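HTH-type transcriptional activator AmpR (Citrobacter freundii, PDB 3KOS) regulates expression of the AmpC beta-lactamase gene as a LysR-family transcription factor, of which this chain is the effector-binding domain. Local coordinates at residues 169-173 and 174-178; 25-28 and 29-33; 99-103 and 104-108. All blocks are in the same frame, centred on the assembly; numbering follows the deposited sequence.

Interaction 1 (169-173 and 174-178); sequences IVQPF and LTQID
The flat carboxamide of Gln171 reaches forward along the turn, its NE2 3.9 Å from Leu174 O, a loose approach rather than a bond. The same NE2 lies 4.3 Å from CG of Gln176, in loose van der Waals contact. The second flat group, the phenyl ring of Phe173, has CB of Pro172 on one face, 3.8 Å above the ring plane and displaced toward the rim. Loop residues Ile95 and Pro98 also pack against this ring.

What ties the turn is a side-chain to backbone hydrogen bond from Gln171 NE2 to Phe173 O, 3.0 Å long. The bond is bent, N-H...O 142°, and the donor sits somewhat tilted from the plane of the carbonyl, just as the oxygen sits out of the plane of the amide. Gln171 gets there by staying straight: CG is anti to the backbone N (chi1 -175°) and the chain runs on extended, carrying the amide past Pro172 to the next residue. The same Phe173 O takes a second, weak hydrogen bond from Ser84 OG.

The backbone bends at Leu174, with Thr175 N 3.4 Å from Phe173 C. CB of Leu174 lies 3.7 Å from Phe173 C, while the residue is exposed and its side chain sets off away from 169-173. Thr175 OG1 binds a glycerol, probably from the crystallisation liquor.

The turn is part of the long loop between helix 161-165 and strand 181-187. Gln171 and Gln176 lie along strand 73-86, Ile177 bonds through its backbone to Met83, and Thr175 O accepts from both Ser84 OG and Trp118 NE1, fastening the loop between that strand and helix 114-121.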
loop_
_atom_site.group_PDB
_atom_site.type_symbol
_atom_site.label_atom_id
_atom_site.label_comp_id
_atom_site.label_asym_id
_atom_site.label_seq_id
_atom_site.Cartn_x
_atom_site.Cartn_y
_atom_site.Cartn_z
ATOM N N ILE A 169 -7.673 10.387 11.190
ATOM C CA ILE A 169 -7.641 11.331 10.087
ATOM C C ILE A 169 -8.918 12.165 10.074
ATOM O O ILE A 169 -9.973 11.713 10.543
ATOM C CB ILE A 169 -7.452 10.601 8.723
ATOM C CG1 ILE A 169 -6.602 11.445 7.772
ATOM C CG2 ILE A 169 -8.776 10.273 8.088
ATOM C CD1 ILE A 169 -5.114 11.330 8.016
ATOM N N VAL A 170 -8.813 13.363 9.512
ATOM C CA VAL A 170 -9.903 14.331 9.460
ATOM C C VAL A 170 -10.142 14.812 8.026
ATOM O O VAL A 170 -9.203 14.933 7.246
ATOM C CB VAL A 170 -9.554 15.565 10.333
ATOM C CG1 VAL A 170 -10.530 16.697 10.099
ATOM C CG2 VAL A 170 -9.519 15.177 11.804
ATOM N N GLN A 171 -11.398 15.087 7.691
ATOM C CA GLN A 171 -11.743 15.662 6.394
ATOM C C GLN A 171 -12.130 17.114 6.638
ATOM O O GLN A 171 -13.267 17.394 7.007
ATOM C CB GLN A 171 -12.916 14.901 5.763
ATOM C CG GLN A 171 -13.287 15.353 4.339
ATOM C CD GLN A 171 -14.593 14.747 3.829
ATOM O OE1 GLN A 171 -15.055 13.712 4.318
ATOM N NE2 GLN A 171 -15.201 15.403 2.850
ATOM N N PRO A 172 -11.187 18.042 6.446
ATOM C CA PRO A 172 -11.491 19.421 6.853
ATOM C C PRO A 172 -12.562 20.105 6.004
ATOM O O PRO A 172 -13.210 21.032 6.496
ATOM C CB PRO A 172 -10.149 20.139 6.702
ATOM C CG PRO A 172 -9.357 19.280 5.739
ATOM C CD PRO A 172 -9.781 17.878 6.040
ATOM N N PHE A 173 -12.745 19.672 4.761
ATOM C CA PHE A 173 -13.688 20.340 3.865
ATOM C C PHE A 173 -14.698 19.395 3.230
ATOM O O PHE A 173 -14.395 18.241 2.964
ATOM C CB PHE A 173 -12.935 21.115 2.787
ATOM C CG PHE A 173 -11.996 22.129 3.347
ATOM C CD1 PHE A 173 -12.491 23.272 3.965
ATOM C CD2 PHE A 173 -10.624 21.930 3.299
ATOM C CE1 PHE A 173 -11.632 24.205 4.511
ATOM C CE2 PHE A 173 -9.768 22.857 3.837
ATOM C CZ PHE A 173 -10.271 23.998 4.448
ATOM N N LEU A 174 -15.899 19.907 2.983
ATOM C CA LEU A 174 -16.988 19.101 2.455
ATOM C C LEU A 174 -16.827 18.794 0.971
ATOM O O LEU A 174 -17.298 17.762 0.496
ATOM C CB LEU A 174 -18.321 19.814 2.678
ATOM C CG LEU A 174 -18.760 19.914 4.135
ATOM C CD1 LEU A 174 -20.100 20.641 4.245
ATOM C CD2 LEU A 174 -18.845 18.522 4.746
ATOM N N THR A 175 -16.182 19.698 0.241
ATOM C CA THR A 175 -16.113 19.591 -1.213
ATOM C C THR A 175 -15.316 18.383 -1.679
ATOM O O THR A 175 -14.201 18.148 -1.221
ATOM C CB THR A 175 -15.527 20.863 -1.866
ATOM O OG1 THR A 175 -16.361 21.985 -1.560
ATOM C CG2 THR A 175 -15.449 20.698 -3.380
ATOM N N GLN A 176 -15.906 17.622 -2.596
ATOM C CA GLN A 176 -15.269 16.431 -3.138
ATOM C C GLN A 176 -15.222 16.496 -4.661
ATOM O O GLN A 176 -16.088 17.112 -5.281
ATOM C CB GLN A 176 -16.065 15.197 -2.745
ATOM C CG GLN A 176 -16.303 15.031 -1.270
ATOM C CD GLN A 176 -17.195 13.853 -0.992
ATOM O OE1 GLN A 176 -16.779 12.881 -0.360
ATOM N NE2 GLN A 176 -18.428 13.918 -1.484
ATOM N N ILE A 177 -14.230 15.846 -5.263
ATOM C CA ILE A 177 -14.147 15.765 -6.722
ATOM C C ILE A 177 -14.158 14.307 -7.188
ATOM O O ILE A 177 -13.801 13.404 -6.433
ATOM C CB ILE A 177 -12.897 16.479 -7.281
ATOM C CG1 ILE A 177 -11.616 15.899 -6.675
ATOM C CG2 ILE A 177 -12.972 17.986 -7.020
ATOM C CD1 ILE A 177 -10.329 16.449 -7.289
ATOM N N ASP A 178 -14.566 14.092 -8.438
ATOM C CA ASP A 178 -14.624 12.760 -9.031
ATOM C C ASP A 178 -13.602 12.664 -10.152
ATOM O O ASP A 178 -13.756 13.298 -11.194
ATOM C CB ASP A 178 -16.035 12.503 -9.574
ATOM C CG ASP A 178 -16.187 11.142 -10.242
ATOM O OD1 ASP A 178 -15.186 10.427 -10.457
ATOM O OD2 ASP A 178 -17.339 10.782 -10.565
#

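Interaction 2 (25-28 and 29-33); sequences GCLF and PLLSD
Leu31 packs between Leu27 and Phe28 on one flank of helix 20-37, using a different methyl for each. CD2 comes to 4.0 Å from CG of Leu27, whose side chain it crosses obliquely. CD1 meets CD1 of the Phe28 ring at 3.8 Å; these two side chains run alongside each other in the same direction. With CG of Phe28 anti to its carbonyl carbon (chi1 -76°), the ring leans with Leu31 onto Ile45 of strand 41-48, which completes the beta-alpha-beta unit begun by strand 12-19. Both also pack on Met134 of the second subunit. Elsewhere on the helix, CD1 of Leu30 lies 4.2 Å from SG of Cys26, and this pair faces helix 194-209.

Outward lies the backbone. Pro29 has no N-H to give and sets its CD 3.4 Å from CB of Phe28. Leu30 N then bonds to Leu27 O at 2.9 Å in a bent bond (N-H...O 136°), and Leu31 N to Phe28 O at 3.2 Å, much straighter (166°); both donors stand well above the carbonyl plane. A water receives the N-H of Ser32 and donates to Phe28 O at 2.7 Å.

The helix is kinked here, consistent with Pro29 lacking an N-H. Phe28 O thus holds both Leu31 N and the water, so solvent bridges the break in helical bonding at Ser32 N, while the apolar flank stays packed on strand 41-48 and the second subunit.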
loop_
_atom_site.group_PDB
_atom_site.type_symbol
_atom_site.label_atom_id
_atom_site.label_comp_id
_atom_site.label_asym_id
_atom_site.label_seq_id
_atom_site.Cartn_x
_atom_site.Cartn_y
_atom_site.Cartn_z
ATOM N N GLY A 25 -10.675 -0.789 2.344
ATOM C CA GLY A 25 -11.716 0.170 2.655
ATOM C C GLY A 25 -13.124 -0.312 2.382
ATOM O O GLY A 25 -14.082 0.300 2.846
ATOM N N CYS A 26 -13.253 -1.408 1.644
ATOM C CA CYS A 26 -14.579 -1.880 1.239
ATOM C C CYS A 26 -14.747 -3.403 1.255
ATOM O O CYS A 26 -15.621 -3.932 1.945
ATOM C CB CYS A 26 -14.930 -1.319 -0.143
ATOM S SG CYS A 26 -16.585 -1.784 -0.756
ATOM N N LEU A 27 -13.925 -4.115 0.489
ATOM C CA LEU A 27 -14.162 -5.544 0.270
ATOM C C LEU A 27 -13.931 -6.432 1.489
ATOM O O LEU A 27 -14.749 -7.297 1.794
ATOM C CB LEU A 27 -13.317 -6.053 -0.901
ATOM C CG LEU A 27 -13.566 -7.512 -1.277
ATOM C CD1 LEU A 27 -15.034 -7.695 -1.683
ATOM C CD2 LEU A 27 -12.616 -7.925 -2.399
ATOM N N PHE A 28 -12.801 -6.256 2.166
ATOM C CA PHE A 28 -12.443 -7.172 3.243
ATOM C C PHE A 28 -13.507 -7.244 4.340
ATOM O O PHE A 28 -13.849 -8.333 4.793
ATOM C CB PHE A 28 -11.056 -6.843 3.824
ATOM C CG PHE A 28 -9.908 -7.291 2.956
ATOM C CD1 PHE A 28 -10.130 -8.036 1.814
ATOM C CD2 PHE A 28 -8.595 -6.969 3.297
ATOM C CE1 PHE A 28 -9.065 -8.451 1.014
ATOM C CE2 PHE A 28 -7.537 -7.382 2.514
ATOM C CZ PHE A 28 -7.764 -8.117 1.374
ATOM N N PRO A 29 -14.048 -6.093 4.753
ATOM C CA PRO A 29 -15.086 -6.141 5.786
ATOM C C PRO A 29 -16.334 -6.900 5.321
ATOM O O PRO A 29 -17.097 -7.385 6.157
ATOM C CB PRO A 29 -15.429 -4.668 6.000
ATOM C CG PRO A 29 -14.171 -3.924 5.613
ATOM C CD PRO A 29 -13.629 -4.709 4.447
ATOM N N LEU A 30 -16.528 -6.993 4.010
ATOM C CA LEU A 30 -17.718 -7.650 3.460
ATOM C C LEU A 30 -17.507 -9.120 3.121
ATOM O O LEU A 30 -18.466 -9.818 2.774
ATOM C CB LEU A 30 -18.198 -6.912 2.214
ATOM C CG LEU A 30 -18.680 -5.485 2.466
ATOM C CD1 LEU A 30 -18.911 -4.758 1.164
ATOM C CD2 LEU A 30 -19.946 -5.510 3.310
ATOM N N LEU A 31 -16.274 -9.609 3.222
ATOM C CA LEU A 31 -15.994 -10.957 2.725
ATOM C C LEU A 31 -16.794 -12.063 3.430
ATOM O O LEU A 31 -17.185 -13.043 2.798
ATOM C CB LEU A 31 -14.494 -11.271 2.740
ATOM C CG LEU A 31 -13.706 -10.732 1.545
ATOM C CD1 LEU A 31 -12.252 -11.183 1.647
ATOM C CD2 LEU A 31 -14.324 -11.161 0.220
ATOM N N SER A 32 -17.051 -11.913 4.726
ATOM C CA SER A 32 -17.784 -12.956 5.434
ATOM C C SER A 32 -19.220 -13.046 4.914
ATOM O O SER A 32 -19.813 -14.123 4.918
ATOM C CB SER A 32 -17.746 -12.753 6.957
ATOM O OG SER A 32 -18.502 -11.624 7.338
ATOM N N ASP A 33 -19.770 -11.926 4.454
ATOM C CA ASP A 33 -21.096 -11.947 3.840
ATOM C C ASP A 33 -21.056 -12.707 2.517
ATOM O O ASP A 33 -21.994 -13.436 2.193
ATOM C CB ASP A 33 -21.640 -10.540 3.615
ATOM C CG ASP A 33 -23.098 -10.546 3.184
ATOM O OD1 ASP A 33 -23.946 -10.951 4.006
ATOM O OD2 ASP A 33 -23.400 -10.151 2.038
HETATM O O HOH W 1 -15.220 -10.159 6.238
#

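Interaction 3 (99-103 and 104-108); sequences ADILK and FPLLR
Leu106 turns its two methyls to two different residues of the preceding turn. CD2 meets CG2 of Ile101 at 3.5 Å, the side chains crossing at about a right angle. CD1 lies 4.0 Å from CD2 of Leu102, which comes across at a slant.

Phe104 is oriented quite differently. Its ring tucks back beneath Lys103, so that CB of the lysine stands over one face, 3.9 Å from the ring centroid and 18° off the normal: a CH-pi contact between sequence neighbours. The rest of the lysine runs on extended, and its NZ bonds to Gln94 O. Phe104 N donates to Ile101 O at 3.0 Å in a fairly straight bond (160°), following Leu102 N to Ala99 O and Lys103 N to Asp100 O. Three successive i to i+3 bonds make a run of tight turns.

This turn leads into strand 106-109, which pairs in parallel with strand 133-136; helix 114-121 connects them and packs on Ile101 and Leu106. Such a beta-alpha-beta crossover is a building unit of the alpha/beta subdomains of LysR-type effector-binding domains.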
loop_
_atom_site.group_PDB
_atom_site.type_symbol
_atom_site.label_atom_id
_atom_site.label_comp_id
_atom_site.label_asym_id
_atom_site.label_seq_id
_atom_site.Cartn_x
_atom_site.Cartn_y
_atom_site.Cartn_z
ATOM N N ALA A 99 -6.912 27.598 1.386
ATOM C CA ALA A 99 -5.560 28.109 1.179
ATOM C C ALA A 99 -4.593 27.634 2.270
ATOM O O ALA A 99 -3.390 27.493 2.031
ATOM C CB ALA A 99 -5.569 29.635 1.091
ATOM N N ASP A 100 -5.123 27.384 3.462
ATOM C CA ASP A 100 -4.306 26.939 4.588
ATOM C C ASP A 100 -3.654 25.577 4.334
ATOM O O ASP A 100 -2.656 25.235 4.962
ATOM C CB ASP A 100 -5.145 26.867 5.869
ATOM C CG ASP A 100 -5.508 28.244 6.413
ATOM O OD1 ASP A 100 -4.798 29.221 6.100
ATOM O OD2 ASP A 100 -6.504 28.343 7.153
ATOM N N ILE A 101 -4.233 24.796 3.428
ATOM C CA ILE A 101 -3.663 23.499 3.079
ATOM C C ILE A 101 -2.212 23.681 2.637
ATOM O O ILE A 101 -1.352 22.832 2.904
ATOM C CB ILE A 101 -4.489 22.799 1.981
ATOM C CG1 ILE A 101 -5.822 22.321 2.563
ATOM C CG2 ILE A 101 -3.714 21.623 1.385
ATOM C CD1 ILE A 101 -6.839 21.838 1.525
ATOM N N LEU A 102 -1.940 24.812 1.990
ATOM C CA LEU A 102 -0.625 25.080 1.412
ATOM C C LEU A 102 0.446 25.452 2.440
ATOM O O LEU A 102 1.608 25.681 2.091
ATOM C CB LEU A 102 -0.732 26.133 0.305
ATOM C CG LEU A 102 -1.674 25.708 -0.818
ATOM C CD1 LEU A 102 -1.842 26.798 -1.860
ATOM C CD2 LEU A 102 -1.161 24.422 -1.461
ATOM N N LYS A 103 0.065 25.496 3.710
ATOM C CA LYS A 103 1.057 25.592 4.770
ATOM C C LYS A 103 1.884 24.316 4.797
ATOM O O LYS A 103 3.014 24.309 5.280
ATOM C CB LYS A 103 0.378 25.751 6.126
ATOM C CG LYS A 103 -0.300 27.080 6.360
ATOM C CD LYS A 103 -1.070 26.995 7.667
ATOM C CE LYS A 103 -1.796 28.278 7.988
ATOM N NZ LYS A 103 -2.498 28.135 9.292
ATOM N N PHE A 104 1.311 23.234 4.273
ATOM C CA PHE A 104 1.916 21.907 4.398
ATOM C C PHE A 104 2.272 21.288 3.049
ATOM O O PHE A 104 1.789 21.736 2.009
ATOM C CB PHE A 104 0.976 20.992 5.181
ATOM C CG PHE A 104 0.527 21.583 6.481
ATOM C CD1 PHE A 104 1.375 21.602 7.571
ATOM C CD2 PHE A 104 -0.725 22.150 6.604
ATOM C CE1 PHE A 104 0.975 22.163 8.769
ATOM C CE2 PHE A 104 -1.132 22.710 7.801
ATOM C CZ PHE A 104 -0.278 22.717 8.881
ATOM N N PRO A 105 3.142 20.267 3.059
ATOM C CA PRO A 105 3.431 19.560 1.808
ATOM C C PRO A 105 2.174 18.845 1.338
ATOM O O PRO A 105 1.291 18.586 2.148
ATOM C CB PRO A 105 4.493 18.533 2.221
ATOM C CG PRO A 105 5.107 19.097 3.461
ATOM C CD PRO A 105 3.988 19.795 4.171
ATOM N N LEU A 106 2.098 18.542 0.051
ATOM C CA LEU A 106 0.928 17.881 -0.497
ATOM C C LEU A 106 1.250 16.430 -0.817
ATOM O O LEU A 106 2.350 16.111 -1.253
ATOM C CB LEU A 106 0.436 18.612 -1.745
ATOM C CG LEU A 106 0.012 20.077 -1.536
ATOM C CD1 LEU A 106 -0.326 20.733 -2.865
ATOM C CD2 LEU A 106 -1.173 20.163 -0.577
ATOM N N LEU A 107 0.282 15.553 -0.588
ATOM C CA LEU A 107 0.415 14.148 -0.934
ATOM C C LEU A 107 -0.603 13.870 -2.022
ATOM O O LEU A 107 -1.766 14.267 -1.899
ATOM C CB LEU A 107 0.106 13.255 0.281
ATOM C CG LEU A 107 0.752 13.684 1.609
ATOM C CD1 LEU A 107 0.384 12.730 2.742
ATOM C CD2 LEU A 107 2.259 13.804 1.499
ATOM N N ARG A 108 -0.173 13.197 -3.082
ATOM C CA ARG A 108 -1.076 12.865 -4.181
ATOM C C ARG A 108 -0.724 11.524 -4.814
ATOM O O ARG A 108 0.317 10.940 -4.516
ATOM C CB ARG A 108 -1.057 13.961 -5.244
ATOM C CG ARG A 108 0.268 14.117 -5.962
ATOM C CD ARG A 108 0.061 14.903 -7.248
ATOM N NE ARG A 108 1.308 15.252 -7.916
ATOM C CZ ARG A 108 1.964 14.458 -8.757
ATOM N NH1 ARG A 108 1.517 13.244 -9.029
ATOM N NH2 ARG A 108 3.084 14.882 -9.322
#

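Interactions 1 and 3 are neighbours, their centres about 13 Å apart, and they meet where CE2 of Phe173 packs 3.9 Å from CD1 of Ile101. Both also lean on helix 114-121. Interaction 2 stands apart, its centre about 24 Å from that of interaction 1 and about 32 Å from that of interaction 3, on the opposite side of the chain's centre from the latter. Chemistry follows place. Interaction 1, at the surface, relies on a side-chain amide gripping a backbone carbonyl; interactions 2 and 3, partly buried, combine leucine packing with i to i+3 backbone bonds. Of the three, interaction 2 alone touches the second subunit.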